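Local coordinates for methylated RNA-binding protein 1 (Saccharomyces cerevisiae S288c, PDB 4RCM), which binds N6-methyladenosine-containing RNA through its YTH domain and destabilises PHO4 mRNA, thereby regulating phosphate metabolism, at residues S16-I21 / K60-F65; N35-S40 / T89-D94; F120-N125 / D135-P140. One frame throughout, in Å; residues are numbered along the deposited sequence.

From the N terminus, residues 16-21 lay down an inner strand, and contact 1 closes a loop of 38 residues when 60-65 returns beside it. Residues 35-40 lie within that loop but find their partner, 89-94, beyond it, so contacts 1 and 2 cross along the chain. Contact 3 follows both in series, joining 120-125 to 135-140 over only nine intervening residues. All three reach the mixed sheet of the YTH domain: contact 1 in its interior, contact 2 at its 37-38 border and contact 3 at its 138-139 border. Ile21 and Phe65 pack on Trp38, linking contacts 1 and 2, while Phe18 O probably accepts a hydrogen bond from Ile139 N, linking contacts 1 and 3.

Contact 1: residues S16-I21 / K60-F65; sequences SRFFVI and KVFLFF
Ile21 runs along Phe65, its CB 4.0 Å from the centroid of the Phe65 ring in a CH-pi contact over the ring face. Ile21 CG2 comes down on the same ring, 3.5 Å from Phe65 CE2. With chi1 at -63°, the other branch of Ile21 stands beside its own backbone N, and CG1 meets Leu63 CB at 3.7 Å. Replacing Phe65 by alanine would probably leave Ile21 CB and CG2 without the ring face they rest on and Trp38 without its edge-to-face partner. Phe19 shares this side of the sheet and takes Val61 CG1 at its ring edge, 4.0 Å from CD1 of Phe19. The two strands, 17-21 and 61-65, are parallel neighbours in the mixed sheet, their connection running through helix 26-35, edge strand 37-38 and helix 42-53, the last of which packs on Phe19 and Leu63. Five backbone bonds form the ladder, from Arg17 N to Lys60 O up to Ile21 N to Phe64 O, the last 2.8 Å long with its donor 37° above the carbonyl plane. Ahead of the ladder, Ser16 OG accepts Lys60 N at 2.9 Å and also bonds to Pro13 O. On the other side of the sheet, Phe18 runs alongside Phe62, its CD1 3.9 Å from Phe62 CB. The Phe18 and Phe64 planes are only 13° apart, but the rings are slid so far that they barely overlap; Phe18 CD1 touches Phe64 CZ at 3.7 Å. Helix 141-151 lies against these two rings through Ile145 on Phe18 and Ile147 and Ile148 on Phe64.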
loop_
_atom_site.group_PDB
_atom_site.type_symbol
_atom_site.label_atom_id
_atom_site.label_comp_id
_atom_site.label_asym_id
_atom_site.label_seq_id
_atom_site.Cartn_x
_atom_site.Cartn_y
_atom_site.Cartn_z
ATOM N N SER A 16 5.873 3.765 13.273
ATOM C CA SER A 16 5.601 3.219 11.934
ATOM C C SER A 16 4.912 4.255 11.052
ATOM O O SER A 16 4.316 5.175 11.578
ATOM C CB SER A 16 4.711 1.990 11.997
ATOM O OG SER A 16 5.382 0.954 12.667
ATOM N N ARG A 17 4.982 4.062 9.721
ATOM C CA ARG A 17 4.578 5.065 8.743
ATOM C C ARG A 17 3.708 4.446 7.670
ATOM O O ARG A 17 3.884 3.278 7.364
ATOM C CB ARG A 17 5.832 5.774 8.201
ATOM C CG ARG A 17 6.414 6.689 9.279
ATOM C CD ARG A 17 7.689 7.393 8.875
ATOM N NE ARG A 17 7.406 8.477 7.960
ATOM C CZ ARG A 17 8.332 9.285 7.443
ATOM N NH1 ARG A 17 9.595 9.130 7.776
ATOM N NH2 ARG A 17 7.974 10.257 6.609
ATOM N N PHE A 18 2.701 5.207 7.213
ATOM C CA PHE A 18 1.686 4.735 6.253
ATOM C C PHE A 18 1.661 5.651 5.043
ATOM O O PHE A 18 1.538 6.871 5.193
ATOM C CB PHE A 18 0.292 4.769 6.878
ATOM C CG PHE A 18 0.133 3.864 8.054
ATOM C CD1 PHE A 18 -0.258 2.560 7.882
ATOM C CD2 PHE A 18 0.364 4.334 9.346
ATOM C CE1 PHE A 18 -0.370 1.718 8.962
ATOM C CE2 PHE A 18 0.215 3.496 10.438
ATOM C CZ PHE A 18 -0.178 2.184 10.249
ATOM N N PHE A 19 1.682 5.059 3.850
ATOM C CA PHE A 19 1.557 5.804 2.597
ATOM C C PHE A 19 0.573 5.143 1.692
ATOM O O PHE A 19 0.433 3.913 1.712
ATOM C CB PHE A 19 2.874 5.839 1.849
ATOM C CG PHE A 19 3.981 6.438 2.631
ATOM C CD1 PHE A 19 4.755 5.643 3.456
ATOM C CD2 PHE A 19 4.251 7.789 2.547
ATOM C CE1 PHE A 19 5.779 6.176 4.210
ATOM C CE2 PHE A 19 5.286 8.331 3.271
ATOM C CZ PHE A 19 6.053 7.531 4.100
ATOM N N VAL A 20 -0.088 5.946 0.866
ATOM C CA VAL A 20 -0.949 5.415 -0.187
ATOM C C VAL A 20 -0.086 5.107 -1.410
ATOM O O VAL A 20 0.852 5.843 -1.691
ATOM C CB VAL A 20 -2.091 6.384 -0.572
ATOM C CG1 VAL A 20 -2.727 6.022 -1.903
ATOM C CG2 VAL A 20 -3.144 6.374 0.509
ATOM N N ILE A 21 -0.447 4.040 -2.136
ATOM C CA ILE A 21 0.184 3.699 -3.460
ATOM C C ILE A 21 -0.956 3.759 -4.465
ATOM O O ILE A 21 -2.006 3.129 -4.246
ATOM C CB ILE A 21 0.856 2.297 -3.504
ATOM C CG1 ILE A 21 2.014 2.203 -2.519
ATOM C CG2 ILE A 21 1.383 1.963 -4.911
ATOM C CD1 ILE A 21 3.210 3.091 -2.809
ATOM N N LYS A 60 7.800 0.068 11.301
ATOM C CA LYS A 60 7.505 -0.449 9.945
ATOM C C LYS A 60 6.965 0.633 8.963
ATOM O O LYS A 60 6.512 1.679 9.406
ATOM C CB LYS A 60 6.450 -1.588 10.077
ATOM C CG LYS A 60 6.869 -2.695 11.057
ATOM C CD LYS A 60 5.800 -3.764 11.212
ATOM C CE LYS A 60 6.156 -4.861 12.235
ATOM N NZ LYS A 60 5.026 -5.853 12.417
ATOM N N VAL A 61 7.056 0.355 7.640
ATOM C CA VAL A 61 6.345 1.113 6.571
ATOM C C VAL A 61 5.275 0.211 5.924
ATOM O O VAL A 61 5.585 -0.912 5.441
ATOM C CB VAL A 61 7.278 1.650 5.495
ATOM C CG1 VAL A 61 6.528 2.213 4.296
ATOM C CG2 VAL A 61 8.145 2.749 6.065
ATOM N N PHE A 62 4.037 0.690 5.964
ATOM C CA PHE A 62 2.932 0.061 5.246
ATOM C C PHE A 62 2.411 0.925 4.109
ATOM O O PHE A 62 2.433 2.190 4.195
ATOM C CB PHE A 62 1.796 -0.278 6.191
ATOM C CG PHE A 62 2.117 -1.424 7.077
ATOM C CD1 PHE A 62 2.861 -1.224 8.218
ATOM C CD2 PHE A 62 1.757 -2.691 6.712
ATOM C CE1 PHE A 62 3.174 -2.291 9.034
ATOM C CE2 PHE A 62 2.073 -3.768 7.497
ATOM C CZ PHE A 62 2.791 -3.575 8.662
ATOM N N LEU A 63 1.896 0.227 3.085
ATOM C CA LEU A 63 1.418 0.821 1.822
ATOM C C LEU A 63 0.018 0.413 1.581
ATOM O O LEU A 63 -0.219 -0.784 1.442
ATOM C CB LEU A 63 2.211 0.290 0.694
ATOM C CG LEU A 63 3.723 0.484 0.959
ATOM C CD1 LEU A 63 4.478 -0.094 -0.186
ATOM C CD2 LEU A 63 4.038 1.937 1.092
ATOM N N PHE A 64 -0.890 1.373 1.542
ATOM C CA PHE A 64 -2.268 1.078 1.131
ATOM C C PHE A 64 -2.325 1.143 -0.410
ATOM O O PHE A 64 -2.259 2.227 -1.013
ATOM C CB PHE A 64 -3.240 2.090 1.714
ATOM C CG PHE A 64 -3.289 2.116 3.223
ATOM C CD1 PHE A 64 -3.838 1.061 3.937
ATOM C CD2 PHE A 64 -2.818 3.216 3.930
ATOM C CE1 PHE A 64 -3.933 1.112 5.326
ATOM C CE2 PHE A 64 -2.895 3.239 5.333
ATOM C CZ PHE A 64 -3.458 2.194 6.012
ATOM N N PHE A 65 -2.424 -0.007 -1.045
ATOM C CA PHE A 65 -2.600 -0.060 -2.506
ATOM C C PHE A 65 -3.980 0.306 -3.046
ATOM O O PHE A 65 -5.004 -0.316 -2.731
ATOM C CB PHE A 65 -2.209 -1.404 -3.002
ATOM C CG PHE A 65 -0.746 -1.528 -3.227
ATOM C CD1 PHE A 65 0.127 -1.777 -2.179
ATOM C CD2 PHE A 65 -0.251 -1.407 -4.500
ATOM C CE1 PHE A 65 1.514 -1.902 -2.430
ATOM C CE2 PHE A 65 1.101 -1.558 -4.752
ATOM C CZ PHE A 65 1.978 -1.766 -3.716
#

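Contact 2: residues N35-S40 / T89-D94; sequences NGIWSS and TSIWED. With nucleotides of chain C.
The two backbones keep apart, Ser39 CA lying 7.7 Å from Thr89 CA, so side chains bridge the space between 35-40 and the short 3-10 turn 89-91. Trp92 is the centrepiece. One face of its indole receives the N6-methyl group of the modified adenosine of chain C, whose C9 lies 3.3 Å from Trp92 CD2, over the middle of the ring system. Ile91 covers the opposite face: with chi1 at 60°, its CG1 is tucked between its own backbone N and carbonyl carbon and lies 3.8 Å above the plane of the Trp92 ring. Beyond it, Ile91 CD1 meets Ile37 CD1 tip to tip at 3.6 Å and also touches the Asn35 side chain. Trp38 stands obliquely to Trp92, six-membered ring planes 70° apart, with Trp38 CE3 3.7 Å from Trp92 CH2. The face of Trp38 lies under the amine, its CZ2 3.4 Å from N6 of the nucleotide. The remaining N-H on N6 goes to Ser39 O at 2.6 Å, with an angle of 160° at the hydrogen. Trp38 and Trp92 are walls of the aromatic cage by which YTH domains recognise methylated adenine; they pack on the methylamino group, and Ser39 O beside them takes its hydrogen. Ser39 OG lies near Trp92 NE1 and bonds to Gly99 O. Around the cage, helix 26-35 supplies His28 to both tryptophans, strand 17-23 touches Trp38 through Ile21 and Ser23, and strand 102-112 pairs with strand 37-38 and packs Phe102 and Val104 on Trp38.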
loop_
_atom_site.group_PDB
_atom_site.type_symbol
_atom_site.label_atom_id
_atom_site.label_comp_id
_atom_site.label_asym_id
_atom_site.label_seq_id
_atom_site.Cartn_x
_atom_site.Cartn_y
_atom_site.Cartn_z
ATOM N N ASN A 35 5.278 -11.328 -7.340
ATOM C CA ASN A 35 6.729 -11.149 -7.326
ATOM C C ASN A 35 7.360 -10.536 -6.062
ATOM O O ASN A 35 8.630 -10.537 -5.894
ATOM C CB ASN A 35 7.161 -10.281 -8.506
ATOM C CG ASN A 35 7.066 -10.985 -9.822
ATOM O OD1 ASN A 35 8.079 -11.533 -10.335
ATOM N ND2 ASN A 35 5.860 -10.976 -10.409
ATOM N N GLY A 36 6.529 -9.910 -5.247
ATOM C CA GLY A 36 6.929 -9.341 -4.007
ATOM C C GLY A 36 7.814 -8.114 -4.158
ATOM O O GLY A 36 8.673 -7.875 -3.301
ATOM N N ILE A 37 7.607 -7.331 -5.230
ATOM C CA ILE A 37 8.242 -6.038 -5.342
ATOM C C ILE A 37 7.267 -4.936 -5.748
ATOM O O ILE A 37 6.130 -5.197 -6.146
ATOM C CB ILE A 37 9.386 -6.070 -6.325
ATOM C CG1 ILE A 37 8.890 -6.361 -7.749
ATOM C CG2 ILE A 37 10.354 -7.145 -5.920
ATOM C CD1 ILE A 37 9.996 -6.175 -8.809
ATOM N N TRP A 38 7.741 -3.698 -5.598
ATOM C CA TRP A 38 7.068 -2.526 -6.104
ATOM C C TRP A 38 8.095 -1.491 -6.500
ATOM O O TRP A 38 9.247 -1.498 -6.013
ATOM C CB TRP A 38 6.072 -1.940 -5.079
ATOM C CG TRP A 38 5.212 -0.856 -5.685
ATOM C CD1 TRP A 38 5.296 0.477 -5.445
ATOM C CD2 TRP A 38 4.201 -1.023 -6.703
ATOM N NE1 TRP A 38 4.342 1.153 -6.180
ATOM C CE2 TRP A 38 3.670 0.259 -6.975
ATOM C CE3 TRP A 38 3.655 -2.140 -7.366
ATOM C CZ2 TRP A 38 2.635 0.465 -7.893
ATOM C CZ3 TRP A 38 2.609 -1.924 -8.307
ATOM C CH2 TRP A 38 2.108 -0.624 -8.535
ATOM N N SER A 39 7.705 -0.670 -7.472
ATOM C CA SER A 39 8.487 0.504 -7.914
ATOM C C SER A 39 7.511 1.661 -8.016
ATOM O O SER A 39 6.420 1.512 -8.616
ATOM C CB SER A 39 9.114 0.308 -9.312
ATOM O OG SER A 39 10.276 -0.521 -9.318
ATOM N N SER A 40 7.865 2.788 -7.416
ATOM C CA SER A 40 7.117 4.068 -7.620
ATOM C C SER A 40 7.902 4.820 -8.683
ATOM O O SER A 40 8.672 4.201 -9.403
ATOM C CB SER A 40 7.029 4.911 -6.331
ATOM O OG SER A 40 6.026 5.974 -6.430
ATOM N N THR A 89 12.733 -5.374 -12.596
ATOM C CA THR A 89 11.770 -4.336 -12.986
ATOM C C THR A 89 11.138 -4.535 -14.395
ATOM O O THR A 89 10.325 -3.708 -14.846
ATOM C CB THR A 89 12.385 -2.930 -12.841
ATOM O OG1 THR A 89 13.629 -2.870 -13.527
ATOM C CG2 THR A 89 12.653 -2.598 -11.334
ATOM N N SER A 90 11.441 -5.662 -15.061
ATOM C CA SER A 90 10.910 -5.944 -16.399
ATOM C C SER A 90 9.435 -6.330 -16.333
ATOM O O SER A 90 8.763 -6.249 -17.335
ATOM C CB SER A 90 11.710 -7.055 -17.129
ATOM O OG SER A 90 11.211 -8.365 -16.806
ATOM N N ILE A 91 8.931 -6.727 -15.154
ATOM C CA ILE A 91 7.502 -7.069 -14.981
ATOM C C ILE A 91 6.582 -5.850 -15.149
ATOM O O ILE A 91 5.334 -5.987 -15.235
ATOM C CB ILE A 91 7.238 -7.708 -13.591
ATOM C CG1 ILE A 91 7.630 -6.742 -12.457
ATOM C CG2 ILE A 91 8.010 -9.022 -13.441
ATOM C CD1 ILE A 91 7.414 -7.313 -11.050
ATOM N N TRP A 92 7.161 -4.658 -15.129
ATOM C CA TRP A 92 6.368 -3.437 -15.336
ATOM C C TRP A 92 6.296 -3.110 -16.843
ATOM O O TRP A 92 7.320 -2.987 -17.508
ATOM C CB TRP A 92 6.957 -2.220 -14.577
ATOM C CG TRP A 92 7.334 -2.463 -13.077
ATOM C CD1 TRP A 92 8.496 -2.118 -12.472
ATOM C CD2 TRP A 92 6.538 -3.082 -12.082
ATOM N NE1 TRP A 92 8.495 -2.513 -11.150
ATOM C CE2 TRP A 92 7.291 -3.092 -10.881
ATOM C CE3 TRP A 92 5.250 -3.635 -12.073
ATOM C CZ2 TRP A 92 6.816 -3.620 -9.714
ATOM C CZ3 TRP A 92 4.795 -4.181 -10.904
ATOM C CH2 TRP A 92 5.567 -4.171 -9.746
ATOM N N GLU A 93 5.080 -2.982 -17.344
ATOM C CA GLU A 93 4.800 -2.292 -18.616
ATOM C C GLU A 93 5.307 -0.848 -18.507
ATOM O O GLU A 93 5.110 -0.174 -17.476
ATOM C CB GLU A 93 3.289 -2.277 -18.907
ATOM C CG GLU A 93 2.560 -3.631 -18.848
ATOM C CD GLU A 93 3.059 -4.670 -19.874
ATOM O OE1 GLU A 93 3.023 -5.904 -19.572
ATOM O OE2 GLU A 93 3.476 -4.259 -20.995
ATOM N N ASP A 94 5.961 -0.377 -19.567
ATOM C CA ASP A 94 6.543 0.983 -19.619
ATOM C C ASP A 94 7.507 1.217 -18.458
ATOM O O ASP A 94 7.429 2.231 -17.772
ATOM C CB ASP A 94 5.446 2.052 -19.614
ATOM C C2 6MZ C 3 1.610 1.716 -12.278
ATOM C C4 6MZ C 3 2.135 3.659 -11.039
ATOM C C5 6MZ C 3 3.327 2.999 -10.487
ATOM N N9 6MZ C 3 2.107 4.887 -10.486
ATOM N N3 6MZ C 3 1.321 2.972 -11.922
ATOM N N1 6MZ C 3 2.694 1.052 -11.817
ATOM C C6 6MZ C 3 3.575 1.599 -10.949
ATOM N N6 6MZ C 3 4.677 0.942 -10.522
ATOM C C9 6MZ C 3 5.097 -0.325 -11.078
ATOM N N7 6MZ C 3 3.950 3.888 -9.661
ATOM C C8 6MZ C 3 3.192 5.030 -9.685
ATOM O "O5'" 6MZ C 3 2.779 10.253 -11.797
ATOM C "C5'" 6MZ C 3 2.902 8.811 -11.866
ATOM C "C4'" 6MZ C 3 1.552 8.129 -11.606
ATOM O "O4'" 6MZ C 3 1.634 6.719 -11.907
ATOM C "C1'" 6MZ C 3 1.044 5.912 -10.854
ATOM C "C2'" 6MZ C 3 0.517 6.937 -9.833
ATOM O "O2'" 6MZ C 3 -0.897 7.215 -10.019
ATOM C "C3'" 6MZ C 3 1.062 8.283 -10.157
ATOM O "O3'" 6MZ C 3 -0.061 9.187 -9.967
#

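Contact 3: residues F120-N125 / D135-P140; sequences FLIPSN and DTQEIP. With nucleotides of chain C.
Ile122 and Ile139 make the apolar heart of a small, partly buried contact with one water bridging its edge, where a beta turn folds against edge strand 138-139 of the mixed sheet, just before helix 141-151. The two side chains cross at about a right angle, and Ile122 CD1 lies 3.7 Å from Ile139 CD1. Beside them the proline rings meet loosely, Pro123 CD 4.3 Å from Pro140 CG; Pro140 holds the N-cap position of the helix. The type I turn from Ile122 to Asn125 is closed by Asn125 N to Ile122 O at 2.9 Å, and it carries Ser124 to the strand. There Ser124 OG bonds at 2.6 Å to a water, which donates in turn to Glu138 O at 2.5 Å. The end of the Gln137 side chain, bent at chi2, packs against Asn125 CB. Glu138 turns its carboxylate elsewhere, to a salt bridge with Arg17. At the far end of 135-140, Asp135 reaches the methylated adenosine of chain C, its OD2 3.4 Å from C8 of the base, while its OD1 accepts a bond from Lys22 N. The packing of Ile122 on Ile139 thus needs no polar partner, while the water satisfies Glu138 O and ties it to the Ser124 hydroxyl, a link made through solvent.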
loop_
_atom_site.group_PDB
_atom_site.type_symbol
_atom_site.label_atom_id
_atom_site.label_comp_id
_atom_site.label_asym_id
_atom_site.label_seq_id
_atom_site.Cartn_x
_atom_site.Cartn_y
_atom_site.Cartn_z
ATOM N N PHE A 120 -12.343 9.035 6.182
ATOM C CA PHE A 120 -10.977 9.377 6.630
ATOM C C PHE A 120 -10.359 10.562 5.938
ATOM O O PHE A 120 -10.024 10.494 4.748
ATOM C CB PHE A 120 -10.075 8.185 6.437
ATOM C CG PHE A 120 -10.537 6.997 7.183
ATOM C CD1 PHE A 120 -10.203 6.838 8.520
ATOM C CD2 PHE A 120 -11.354 6.075 6.587
ATOM C CE1 PHE A 120 -10.654 5.748 9.226
ATOM C CE2 PHE A 120 -11.815 4.978 7.285
ATOM C CZ PHE A 120 -11.460 4.800 8.605
ATOM N N LEU A 121 -10.171 11.652 6.691
ATOM C CA LEU A 121 -9.776 12.912 6.128
ATOM C C LEU A 121 -8.329 13.136 6.500
ATOM O O LEU A 121 -7.923 12.816 7.630
ATOM C CB LEU A 121 -10.696 14.035 6.661
ATOM C CG LEU A 121 -12.175 13.668 6.515
ATOM C CD1 LEU A 121 -13.102 14.768 7.036
ATOM C CD2 LEU A 121 -12.505 13.332 5.062
ATOM N N ILE A 122 -7.548 13.645 5.559
ATOM C CA ILE A 122 -6.111 13.668 5.705
ATOM C C ILE A 122 -5.572 15.094 5.877
ATOM O O ILE A 122 -5.457 15.842 4.914
ATOM C CB ILE A 122 -5.400 12.992 4.514
ATOM C CG1 ILE A 122 -5.987 11.596 4.250
ATOM C CG2 ILE A 122 -3.887 12.926 4.765
ATOM C CD1 ILE A 122 -5.921 10.645 5.443
ATOM N N PRO A 123 -5.184 15.450 7.113
ATOM C CA PRO A 123 -4.837 16.836 7.386
ATOM C C PRO A 123 -3.854 17.488 6.396
ATOM O O PRO A 123 -3.971 18.688 6.142
ATOM C CB PRO A 123 -4.230 16.770 8.797
ATOM C CG PRO A 123 -4.860 15.596 9.435
ATOM C CD PRO A 123 -5.198 14.623 8.343
ATOM N N SER A 124 -2.937 16.713 5.822
ATOM C CA SER A 124 -1.850 17.260 5.006
ATOM C C SER A 124 -2.124 17.163 3.508
ATOM O O SER A 124 -1.239 17.461 2.694
ATOM C CB SER A 124 -0.540 16.531 5.301
ATOM O OG SER A 124 -0.555 15.229 4.741
ATOM N N ASN A 125 -3.317 16.691 3.152
ATOM C CA ASN A 125 -3.843 16.848 1.804
ATOM C C ASN A 125 -5.117 17.666 1.962
ATOM O O ASN A 125 -6.243 17.168 1.804
ATOM C CB ASN A 125 -4.116 15.503 1.118
ATOM C CG ASN A 125 -4.457 15.665 -0.363
ATOM O OD1 ASN A 125 -3.938 16.564 -1.036
ATOM N ND2 ASN A 125 -5.330 14.797 -0.877
ATOM N N ASP A 135 -0.089 9.551 -5.263
ATOM C CA ASP A 135 0.865 8.482 -5.060
ATOM C C ASP A 135 1.906 8.878 -4.048
ATOM O O ASP A 135 2.526 9.956 -4.142
ATOM C CB ASP A 135 1.509 8.085 -6.416
ATOM C CG ASP A 135 2.352 6.837 -6.321
ATOM O OD1 ASP A 135 1.839 5.798 -5.804
ATOM O OD2 ASP A 135 3.526 6.850 -6.780
ATOM N N THR A 136 2.091 7.996 -3.082
ATOM C CA THR A 136 2.945 8.173 -1.888
ATOM C C THR A 136 2.560 9.247 -0.889
ATOM O O THR A 136 3.379 9.664 -0.063
ATOM C CB THR A 136 4.459 8.247 -2.242
ATOM O OG1 THR A 136 4.831 9.542 -2.731
ATOM C CG2 THR A 136 4.766 7.175 -3.273
ATOM N N GLN A 137 1.283 9.631 -0.894
ATOM C CA GLN A 137 0.749 10.523 0.103
ATOM C C GLN A 137 0.901 9.864 1.469
ATOM O O GLN A 137 0.416 8.724 1.657
ATOM C CB GLN A 137 -0.759 10.750 -0.184
ATOM C CG GLN A 137 -1.540 11.383 0.936
ATOM C CD GLN A 137 -1.038 12.768 1.296
ATOM O OE1 GLN A 137 -0.719 13.045 2.467
ATOM N NE2 GLN A 137 -0.982 13.647 0.305
ATOM N N GLU A 138 1.544 10.555 2.406
ATOM C CA GLU A 138 1.664 10.009 3.789
ATOM C C GLU A 138 0.395 10.127 4.598
ATOM O O GLU A 138 -0.299 11.158 4.567
ATOM C CB GLU A 138 2.790 10.630 4.585
ATOM C CG GLU A 138 2.932 10.002 5.975
ATOM C CD GLU A 138 4.293 10.166 6.602
ATOM O OE1 GLU A 138 5.143 10.883 6.063
ATOM O OE2 GLU A 138 4.530 9.539 7.647
ATOM N N ILE A 139 0.125 9.077 5.366
ATOM C CA ILE A 139 -1.074 8.979 6.165
ATOM C C ILE A 139 -0.682 8.899 7.677
ATOM O O ILE A 139 0.029 7.981 8.099
ATOM C CB ILE A 139 -1.900 7.734 5.804
ATOM C CG1 ILE A 139 -2.273 7.683 4.295
ATOM C CG2 ILE A 139 -3.127 7.648 6.688
ATOM C CD1 ILE A 139 -3.233 8.750 3.797
ATOM N N PRO A 140 -1.144 9.861 8.485
ATOM C CA PRO A 140 -0.758 9.866 9.920
ATOM C C PRO A 140 -0.985 8.515 10.616
ATOM O O PRO A 140 -1.970 7.865 10.365
ATOM C CB PRO A 140 -1.716 10.900 10.549
ATOM C CG PRO A 140 -2.245 11.713 9.421
ATOM C CD PRO A 140 -2.291 10.761 8.229
ATOM C C2 6MZ C 3 1.610 1.716 -12.278
ATOM C C4 6MZ C 3 2.135 3.659 -11.039
ATOM C C5 6MZ C 3 3.327 2.999 -10.487
ATOM N N9 6MZ C 3 2.107 4.887 -10.486
ATOM N N3 6MZ C 3 1.321 2.972 -11.922
ATOM N N1 6MZ C 3 2.694 1.052 -11.817
ATOM C C6 6MZ C 3 3.575 1.599 -10.949
ATOM N N6 6MZ C 3 4.677 0.942 -10.522
ATOM C C9 6MZ C 3 5.097 -0.325 -11.078
ATOM N N7 6MZ C 3 3.950 3.888 -9.661
ATOM C C8 6MZ C 3 3.192 5.030 -9.685
ATOM O "O5'" 6MZ C 3 2.779 10.253 -11.797
ATOM C "C5'" 6MZ C 3 2.902 8.811 -11.866
ATOM C "C4'" 6MZ C 3 1.552 8.129 -11.606
ATOM O "O4'" 6MZ C 3 1.634 6.719 -11.907
ATOM C "C1'" 6MZ C 3 1.044 5.912 -10.854
ATOM C "C2'" 6MZ C 3 0.517 6.937 -9.833
ATOM O "O2'" 6MZ C 3 -0.897 7.215 -10.019
ATOM C "C3'" 6MZ C 3 1.062 8.283 -10.157
ATOM O "O3'" 6MZ C 3 -0.061 9.187 -9.967
HETATM O O HOH W 1 -0.775 13.023 6.162
#